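PDB 6R5T: periplasmic beta-glucosidase from Pseudomonas aeruginosa, which probably hydrolyses terminal, non-reducing beta-D-glucosyl residues with release of beta-D-glucose, as a periplasmic member of glycosyl hydrolase family 3. Local coordinates for residues G379-I384 / A422-A427; L375-R380 / F554-P559. The protein carries 1 engineered substitution. All blocks are in the same frame, centred on the assembly; numbering follows the deposited sequence.

Both contacts belong to the C-terminal domain of the family 3 glycosidase fold and start from the same piece of chain, sharing Gly379 and Arg380, with centres about 13 Å apart. Contact 1 joins two neighbouring parallel strands at one margin of the six-stranded mixed sheet; main-chain hydrogen bonds dominate it, and its buried residues are Ile381 to Ile384 and Ala427. Contact 2 ties the loop leading into strand 380-384 to the turn after helix 545-553; it buries less than half as much surface and runs from buried Leu375 and Phe554 out to exposed Glu556, through an aromatic ring, a salt bridge and a water. Ile381 CD1 packs against Phe554 CZ at 4.1 Å.

Contact 1 of 2, residues G379-I384 / A422-A427; sequences GRIAVI and ATLLYA
Thr423 N donates to Gly379 O at 2.9 Å, the first of five main-chain hydrogen bonds that join 379-384 to 422-427 as parallel strands. Ile381 N then reaches Thr423 O, and Leu425 N returns to Ile381 O. The series continues with Val383 N to Leu425 O, short at 2.6 Å, and ends with Ala427 N to Val383 O, the longest at 3.2 Å. Bonding alternates along each strand: Ile381 and Val383 each give and take a bond here, while Arg380 and Ala382 bond instead to Asp471, Leu472 and Val474. CA-H...O contacts such as Ile384 CA to Ala427 O at 3.1 Å supplement them.

Apolar contacts line the face carrying Ile381, Val383 and Leu424. Leu424 has CG anti to the carbonyl carbon (chi1 -57°), and its CD2 reaches over to Ile381 CB, 3.9 Å away. Leu414 of helix 410-418 covers Val383 and Leu424 from this side. On the other face, helix 456-468 sets Thr466 against Ala382, Leu425 and Ala427, and Ala463 against Ile384.

Across the pair, the charged side chain is Arg380, near the strand start. It runs alongside Thr423, NH1 lying 3.9 Å from Thr423 CG2, and a bend at chi3 (77°) brings NH2 to 3.8 Å from Leu425 CD1; the Arg380 guanidinium forms a salt bridge through NH2 with Asp469.

The outermost strand of this alpha/beta sheet, 423-427, is thus joined to its neighbour chiefly by main-chain hydrogen bonds, while side chains of both strands pack against a helix on each face.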
ATOM      1  N   GLY A 379      20.378  34.853  27.831  1.00 28.18           N
ATOM      2  CA  GLY A 379      20.327  33.737  28.780  1.00 26.56           C
ATOM      3  C   GLY A 379      21.228  32.582  28.352  1.00 26.13           C
ATOM      4  O   GLY A 379      22.197  32.792  27.623  1.00 27.48           O
ATOM      5  N   ARG A 380      20.886  31.390  28.806  1.00 22.37           N
ATOM      6  CA  ARG A 380      21.668  30.151  28.613  1.00 23.88           C
ATOM      7  C   ARG A 380      20.797  29.173  27.830  1.00 20.39           C
ATOM      8  O   ARG A 380      19.731  28.777  28.340  1.00 20.73           O
ATOM      9  CB  ARG A 380      22.057  29.573  29.974  1.00 25.79           C
ATOM     10  CG  ARG A 380      23.046  30.462  30.714  1.00 32.51           C
ATOM     11  CD  ARG A 380      23.276  29.984  32.129  1.00 34.33           C
ATOM     12  NE  ARG A 380      24.150  28.824  32.204  1.00 35.19           N
ATOM     13  CZ  ARG A 380      25.475  28.852  32.009  1.00 40.20           C
ATOM     14  NH1 ARG A 380      26.083  29.986  31.703  1.00 44.02           N
ATOM     15  NH2 ARG A 380      26.205  27.752  32.104  1.00 39.31           N
ATOM     16  N   ILE A 381      21.273  28.785  26.651  1.00 20.66           N
ATOM     17  CA  ILE A 381      20.488  27.903  25.747  1.00 19.87           C
ATOM     18  C   ILE A 381      21.278  26.599  25.611  1.00 19.80           C
ATOM     19  O   ILE A 381      22.400  26.661  25.109  1.00 20.75           O
ATOM     20  CB  ILE A 381      20.241  28.597  24.391  1.00 21.02           C
ATOM     21  CG1 ILE A 381      19.453  29.905  24.536  1.00 24.07           C
ATOM     22  CG2 ILE A 381      19.560  27.633  23.404  1.00 20.29           C
ATOM     23  CD1 ILE A 381      19.467  30.795  23.326  1.00 24.89           C
ATOM     24  N   ALA A 382      20.704  25.479  26.015  1.00 18.63           N
ATOM     25  CA  ALA A 382      21.329  24.152  25.771  1.00 19.60           C
ATOM     26  C   ALA A 382      20.967  23.712  24.341  1.00 20.41           C
ATOM     27  O   ALA A 382      19.785  23.751  23.981  1.00 21.65           O
ATOM     28  CB  ALA A 382      20.899  23.137  26.776  1.00 20.82           C
ATOM     29  N   VAL A 383      21.974  23.380  23.541  1.00 18.01           N
ATOM     30  CA  VAL A 383      21.781  22.920  22.139  1.00 18.42           C
ATOM     31  C   VAL A 383      22.189  21.451  22.143  1.00 17.91           C
ATOM     32  O   VAL A 383      23.373  21.120  22.378  1.00 17.88           O
ATOM     33  CB  VAL A 383      22.578  23.764  21.147  1.00 19.40           C
ATOM     34  CG1 VAL A 383      22.348  23.258  19.735  1.00 21.74           C
ATOM     35  CG2 VAL A 383      22.257  25.229  21.295  1.00 20.84           C
ATOM     36  N   ILE A 384      21.229  20.569  21.949  1.00 15.59           N
ATOM     37  CA  ILE A 384      21.407  19.147  22.252  1.00 15.62           C
ATOM     38  C   ILE A 384      20.911  18.295  21.088  1.00 17.57           C
ATOM     39  O   ILE A 384      19.832  18.575  20.580  1.00 18.90           O
ATOM     40  CB  ILE A 384      20.713  18.754  23.585  1.00 15.77           C
ATOM     41  CG1 ILE A 384      21.364  19.524  24.752  1.00 17.31           C
ATOM     42  CG2 ILE A 384      20.742  17.278  23.808  1.00 15.69           C
ATOM     43  CD1 ILE A 384      20.638  19.365  26.058  1.00 17.39           C
ATOM     44  N   ALA A 422      24.323  35.815  24.475  1.00 28.44           N
ATOM     45  CA  ALA A 422      23.762  34.621  25.143  1.00 24.97           C
ATOM     46  C   ALA A 422      24.827  33.536  25.187  1.00 22.13           C
ATOM     47  O   ALA A 422      25.812  33.600  24.404  1.00 28.91           O
ATOM     48  CB  ALA A 422      22.506  34.105  24.454  1.00 26.95           C
ATOM     49  N   THR A 423      24.646  32.584  26.075  1.00 22.41           N
ATOM     50  CA  THR A 423      25.575  31.450  26.250  1.00 23.35           C
ATOM     51  C   THR A 423      24.949  30.183  25.664  1.00 22.04           C
ATOM     52  O   THR A 423      23.954  29.709  26.216  1.00 22.28           O
ATOM     53  CB  THR A 423      25.931  31.241  27.724  1.00 29.35           C
ATOM     54  OG1 THR A 423      26.467  32.479  28.211  1.00 30.60           O
ATOM     55  CG2 THR A 423      26.940  30.135  27.929  1.00 29.93           C
ATOM     56  N   LEU A 424      25.638  29.546  24.736  1.00 22.53           N
ATOM     57  CA  LEU A 424      25.183  28.229  24.241  1.00 22.04           C
ATOM     58  C   LEU A 424      25.926  27.116  24.950  1.00 23.80           C
ATOM     59  O   LEU A 424      27.167  27.216  25.164  1.00 25.06           O
ATOM     60  CB  LEU A 424      25.456  28.146  22.740  1.00 21.89           C
ATOM     61  CG  LEU A 424      24.825  29.218  21.871  1.00 23.51           C
ATOM     62  CD1 LEU A 424      25.151  28.924  20.420  1.00 25.01           C
ATOM     63  CD2 LEU A 424      23.317  29.276  22.110  1.00 23.96           C
ATOM     64  N   LEU A 425      25.218  26.061  25.303  1.00 21.85           N
ATOM     65  CA  LEU A 425      25.832  24.871  25.922  1.00 21.34           C
ATOM     66  C   LEU A 425      25.489  23.698  25.019  1.00 26.93           C
ATOM     67  O   LEU A 425      24.319  23.521  24.738  1.00 32.23           O
ATOM     68  CB  LEU A 425      25.241  24.648  27.306  1.00 23.91           C
ATOM     69  CG  LEU A 425      25.252  25.833  28.264  1.00 26.87           C
ATOM     70  CD1 LEU A 425      24.551  25.420  29.538  1.00 30.68           C
ATOM     71  CD2 LEU A 425      26.676  26.279  28.564  1.00 29.30           C
ATOM     72  N   TYR A 426      26.456  22.885  24.694  1.00 23.24           N
ATOM     73  CA  TYR A 426      26.286  21.795  23.717  1.00 20.48           C
ATOM     74  C   TYR A 426      26.418  20.441  24.385  1.00 19.48           C
ATOM     75  O   TYR A 426      27.320  20.224  25.188  1.00 20.21           O
ATOM     76  CB  TYR A 426      27.296  21.937  22.578  1.00 19.54           C
ATOM     77  CG  TYR A 426      27.315  20.727  21.690  1.00 20.64           C
ATOM     78  CD1 TYR A 426      26.250  20.483  20.843  1.00 20.47           C
ATOM     79  CD2 TYR A 426      28.333  19.791  21.732  1.00 19.22           C
ATOM     80  CE1 TYR A 426      26.236  19.388  19.999  1.00 19.51           C
ATOM     81  CE2 TYR A 426      28.335  18.687  20.901  1.00 18.55           C
ATOM     82  CZ  TYR A 426      27.285  18.478  20.025  1.00 19.64           C
ATOM     83  OH  TYR A 426      27.251  17.350  19.272  1.00 21.15           O
ATOM     84  N   ALA A 427      25.615  19.479  23.953  1.00 17.14           N
ATOM     85  CA  ALA A 427      25.799  18.061  24.239  1.00 15.95           C
ATOM     86  C   ALA A 427      25.202  17.264  23.100  1.00 18.61           C
ATOM     87  O   ALA A 427      24.066  17.560  22.691  1.00 18.28           O
ATOM     88  CB  ALA A 427      25.151  17.667  25.538  1.00 17.41           C
TER

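Contact 2 of 2, residues L375-R380 / F554-P559; sequences LKKQGR and FGEHNP
Phe554 buries the most surface here, its ring meeting three successive residues of the 375-380 loop. Lys377 lies over one face: CG sits 4.1 Å from the ring centroid, 23° off the normal and displaced toward the rim, a CH-pi contact. At the edge, the electropositive C-H rim faces carbonyl oxygens: Leu375 O lies in the ring plane, 3.4 Å from Phe554 CD1, and Lys376 O lies near CE1. Leu414, Ala417 and Val418 of helix 410-418 pack against Phe554 as well.

Extended beyond CG, the Lys377 chain crosses the ring obliquely and carries NZ past it to Glu556. This salt bridge, Lys377 NZ to Glu556 OE1 at 2.7 Å, meets the oxygen nearly along its C-O axis, and the glutamate, bent at chi2 (-78°), crosses the lysine at about a right angle. Lys377 itself is the centre of an inverse gamma turn, whereas its partners surround the end of helix 545-553: Gly555, with positive phi, closes that helix in a Schellman motif, placing Phe554 and Glu556 just before and after the terminating glycine.

Leu375 adds the third large share. Its CB touches Phe554 CE1 at 3.7 Å, and its backbone is hydrogen-bonded to that of Leu553 in the last helical turn. One water donates to both Leu375 O, at 2.9 Å, and Phe554 O, at 2.6 Å, bridging the two main chains beside the ring.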
ATOM      1  N   LEU A 375      12.339  33.041  20.386  1.00 17.51           N
ATOM      2  CA  LEU A 375      13.273  33.201  21.533  1.00 20.85           C
ATOM      3  C   LEU A 375      13.883  34.605  21.532  1.00 19.83           C
ATOM      4  O   LEU A 375      14.087  35.202  20.502  1.00 20.87           O
ATOM      5  CB  LEU A 375      14.400  32.181  21.426  1.00 20.36           C
ATOM      6  CG  LEU A 375      13.995  30.701  21.393  1.00 20.86           C
ATOM      7  CD1 LEU A 375      15.219  29.840  21.255  1.00 23.55           C
ATOM      8  CD2 LEU A 375      13.179  30.321  22.583  1.00 21.67           C
ATOM      9  N   LYS A 376      14.268  35.060  22.714  1.00 26.35           N
ATOM     10  CA  LYS A 376      15.104  36.265  22.874  1.00 27.64           C
ATOM     11  C   LYS A 376      16.560  35.831  22.819  1.00 24.72           C
ATOM     12  O   LYS A 376      16.853  34.711  23.285  1.00 23.94           O
ATOM     13  CB  LYS A 376      14.845  36.926  24.227  1.00 34.47           C
ATOM     14  CG  LYS A 376      13.430  37.417  24.428  1.00 40.83           C
ATOM     15  CD  LYS A 376      13.356  38.333  25.609  1.00 48.40           C
ATOM     16  CE  LYS A 376      12.101  38.160  26.423  1.00 52.61           C
ATOM     17  NZ  LYS A 376      11.763  39.433  27.101  1.00 58.29           N
ATOM     18  N   LYS A 377      17.412  36.705  22.281  1.00 26.25           N
ATOM     19  CA  LYS A 377      18.871  36.446  22.166  1.00 27.49           C
ATOM     20  C   LYS A 377      19.506  36.759  23.512  1.00 30.15           C
ATOM     21  O   LYS A 377      20.229  37.761  23.608  1.00 34.02           O
ATOM     22  CB  LYS A 377      19.497  37.307  21.073  1.00 28.81           C
ATOM     23  CG  LYS A 377      19.011  36.995  19.679  1.00 32.19           C
ATOM     24  CD  LYS A 377      19.701  37.781  18.620  1.00 34.81           C
ATOM     25  CE  LYS A 377      19.224  37.365  17.256  1.00 36.74           C
ATOM     26  NZ  LYS A 377      19.749  38.231  16.180  1.00 44.52           N
ATOM     27  N   GLN A 378      19.296  35.920  24.505  1.00 29.35           N
ATOM     28  CA  GLN A 378      19.794  36.170  25.873  1.00 33.22           C
ATOM     29  C   GLN A 378      19.732  34.871  26.668  1.00 32.64           C
ATOM     30  O   GLN A 378      19.135  33.900  26.185  1.00 33.97           O
ATOM     31  CB  GLN A 378      18.971  37.268  26.546  1.00 36.94           C
ATOM     32  CG  GLN A 378      17.593  36.773  26.952  1.00 37.66           C
ATOM     33  CD  GLN A 378      16.702  37.857  27.498  1.00 42.72           C
ATOM     34  OE1 GLN A 378      16.843  39.027  27.158  1.00 52.59           O
ATOM     35  NE2 GLN A 378      15.761  37.451  28.325  1.00 42.20           N
ATOM     36  N   GLY A 379      20.378  34.853  27.831  1.00 28.18           N
ATOM     37  CA  GLY A 379      20.327  33.737  28.780  1.00 26.56           C
ATOM     38  C   GLY A 379      21.228  32.582  28.352  1.00 26.13           C
ATOM     39  O   GLY A 379      22.197  32.792  27.623  1.00 27.48           O
ATOM     40  N   ARG A 380      20.886  31.390  28.806  1.00 22.37           N
ATOM     41  CA  ARG A 380      21.668  30.151  28.613  1.00 23.88           C
ATOM     42  C   ARG A 380      20.797  29.173  27.830  1.00 20.39           C
ATOM     43  O   ARG A 380      19.731  28.777  28.340  1.00 20.73           O
ATOM     44  CB  ARG A 380      22.057  29.573  29.974  1.00 25.79           C
ATOM     45  CG  ARG A 380      23.046  30.462  30.714  1.00 32.51           C
ATOM     46  CD  ARG A 380      23.276  29.984  32.129  1.00 34.33           C
ATOM     47  NE  ARG A 380      24.150  28.824  32.204  1.00 35.19           N
ATOM     48  CZ  ARG A 380      25.475  28.852  32.009  1.00 40.20           C
ATOM     49  NH1 ARG A 380      26.083  29.986  31.703  1.00 44.02           N
ATOM     50  NH2 ARG A 380      26.205  27.752  32.104  1.00 39.31           N
ATOM     51  N   PHE A 554      14.751  33.069  16.349  1.00 17.20           N
ATOM     52  CA  PHE A 554      14.887  34.360  17.064  1.00 16.69           C
ATOM     53  C   PHE A 554      13.946  35.423  16.501  1.00 18.72           C
ATOM     54  O   PHE A 554      13.939  36.571  17.014  1.00 19.93           O
ATOM     55  CB  PHE A 554      16.359  34.774  17.064  1.00 16.87           C
ATOM     56  CG  PHE A 554      17.228  33.928  17.936  1.00 17.59           C
ATOM     57  CD1 PHE A 554      16.997  33.830  19.290  1.00 19.08           C
ATOM     58  CD2 PHE A 554      18.292  33.237  17.406  1.00 19.31           C
ATOM     59  CE1 PHE A 554      17.790  33.051  20.110  1.00 17.65           C
ATOM     60  CE2 PHE A 554      19.095  32.472  18.228  1.00 18.60           C
ATOM     61  CZ  PHE A 554      18.827  32.347  19.570  1.00 21.24           C
ATOM     62  N   GLY A 555      13.090  35.054  15.562  1.00 17.23           N
ATOM     63  CA  GLY A 555      11.984  35.908  15.072  1.00 19.08           C
ATOM     64  C   GLY A 555      12.413  36.955  14.081  1.00 20.04           C
ATOM     65  O   GLY A 555      11.596  37.824  13.755  1.00 22.73           O
ATOM     66  N   GLU A 556      13.568  36.781  13.470  1.00 20.20           N
ATOM     67  CA  GLU A 556      13.980  37.621  12.327  1.00 24.11           C
ATOM     68  C   GLU A 556      13.095  37.255  11.144  1.00 22.07           C
ATOM     69  O   GLU A 556      12.864  38.091  10.308  1.00 24.13           O
ATOM     70  CB  GLU A 556      15.448  37.445  11.955  1.00 28.22           C
ATOM     71  CG  GLU A 556      16.412  37.421  13.126  1.00 36.44           C
ATOM     72  CD  GLU A 556      16.748  38.770  13.740  1.00 49.39           C
ATOM     73  OE1 GLU A 556      17.578  38.789  14.684  1.00 62.54           O
ATOM     74  OE2 GLU A 556      16.188  39.795  13.280  1.00 55.07           O
ATOM     75  N   HIS A 557      12.673  35.998  11.043  1.00 18.48           N
ATOM     76  CA  HIS A 557      11.760  35.549   9.972  1.00 18.77           C
ATOM     77  C   HIS A 557      10.587  34.881  10.686  1.00 17.50           C
ATOM     78  O   HIS A 557      10.844  34.093  11.613  1.00 17.80           O
ATOM     79  CB  HIS A 557      12.456  34.606   8.980  1.00 19.59           C
ATOM     80  CG  HIS A 557      11.528  34.113   7.917  1.00 19.53           C
ATOM     81  ND1 HIS A 557      11.317  34.819   6.740  1.00 23.55           N
ATOM     82  CD2 HIS A 557      10.760  33.001   7.828  1.00 20.03           C
ATOM     83  CE1 HIS A 557      10.442  34.173   5.975  1.00 21.58           C
ATOM     84  NE2 HIS A 557      10.064  33.045   6.622  1.00 21.38           N
ATOM     85  N   ASN A 558       9.378  35.227  10.313  1.00 14.63           N
ATOM     86  CA  ASN A 558       8.169  34.587  10.849  1.00 14.08           C
ATOM     87  C   ASN A 558       7.932  33.313  10.030  1.00 14.26           C
ATOM     88  O   ASN A 558       7.651  33.386   8.855  1.00 14.92           O
ATOM     89  CB  ASN A 558       6.989  35.537  10.756  1.00 13.21           C
ATOM     90  CG  ASN A 558       5.808  35.084  11.540  1.00 14.79           C
ATOM     91  OD1 ASN A 558       5.723  33.912  11.906  1.00 14.50           O
ATOM     92  ND2 ASN A 558       4.823  35.976  11.715  1.00 15.81           N
ATOM     93  N   PRO A 559       7.929  32.119  10.644  1.00 13.58           N
ATOM     94  CA  PRO A 559       7.753  30.910   9.835  1.00 15.24           C
ATOM     95  C   PRO A 559       6.502  30.977   8.946  1.00 14.14           C
ATOM     96  O   PRO A 559       5.386  31.332   9.381  1.00 15.16           O
ATOM     97  CB  PRO A 559       7.696  29.784  10.844  1.00 19.15           C
ATOM     98  CG  PRO A 559       7.726  30.393  12.209  1.00 16.09           C
ATOM     99  CD  PRO A 559       8.064  31.859  12.079  1.00 14.79           C
TER
HETATM  100  O   HOH W   1      15.105  37.534  19.178  1.00 36.87           O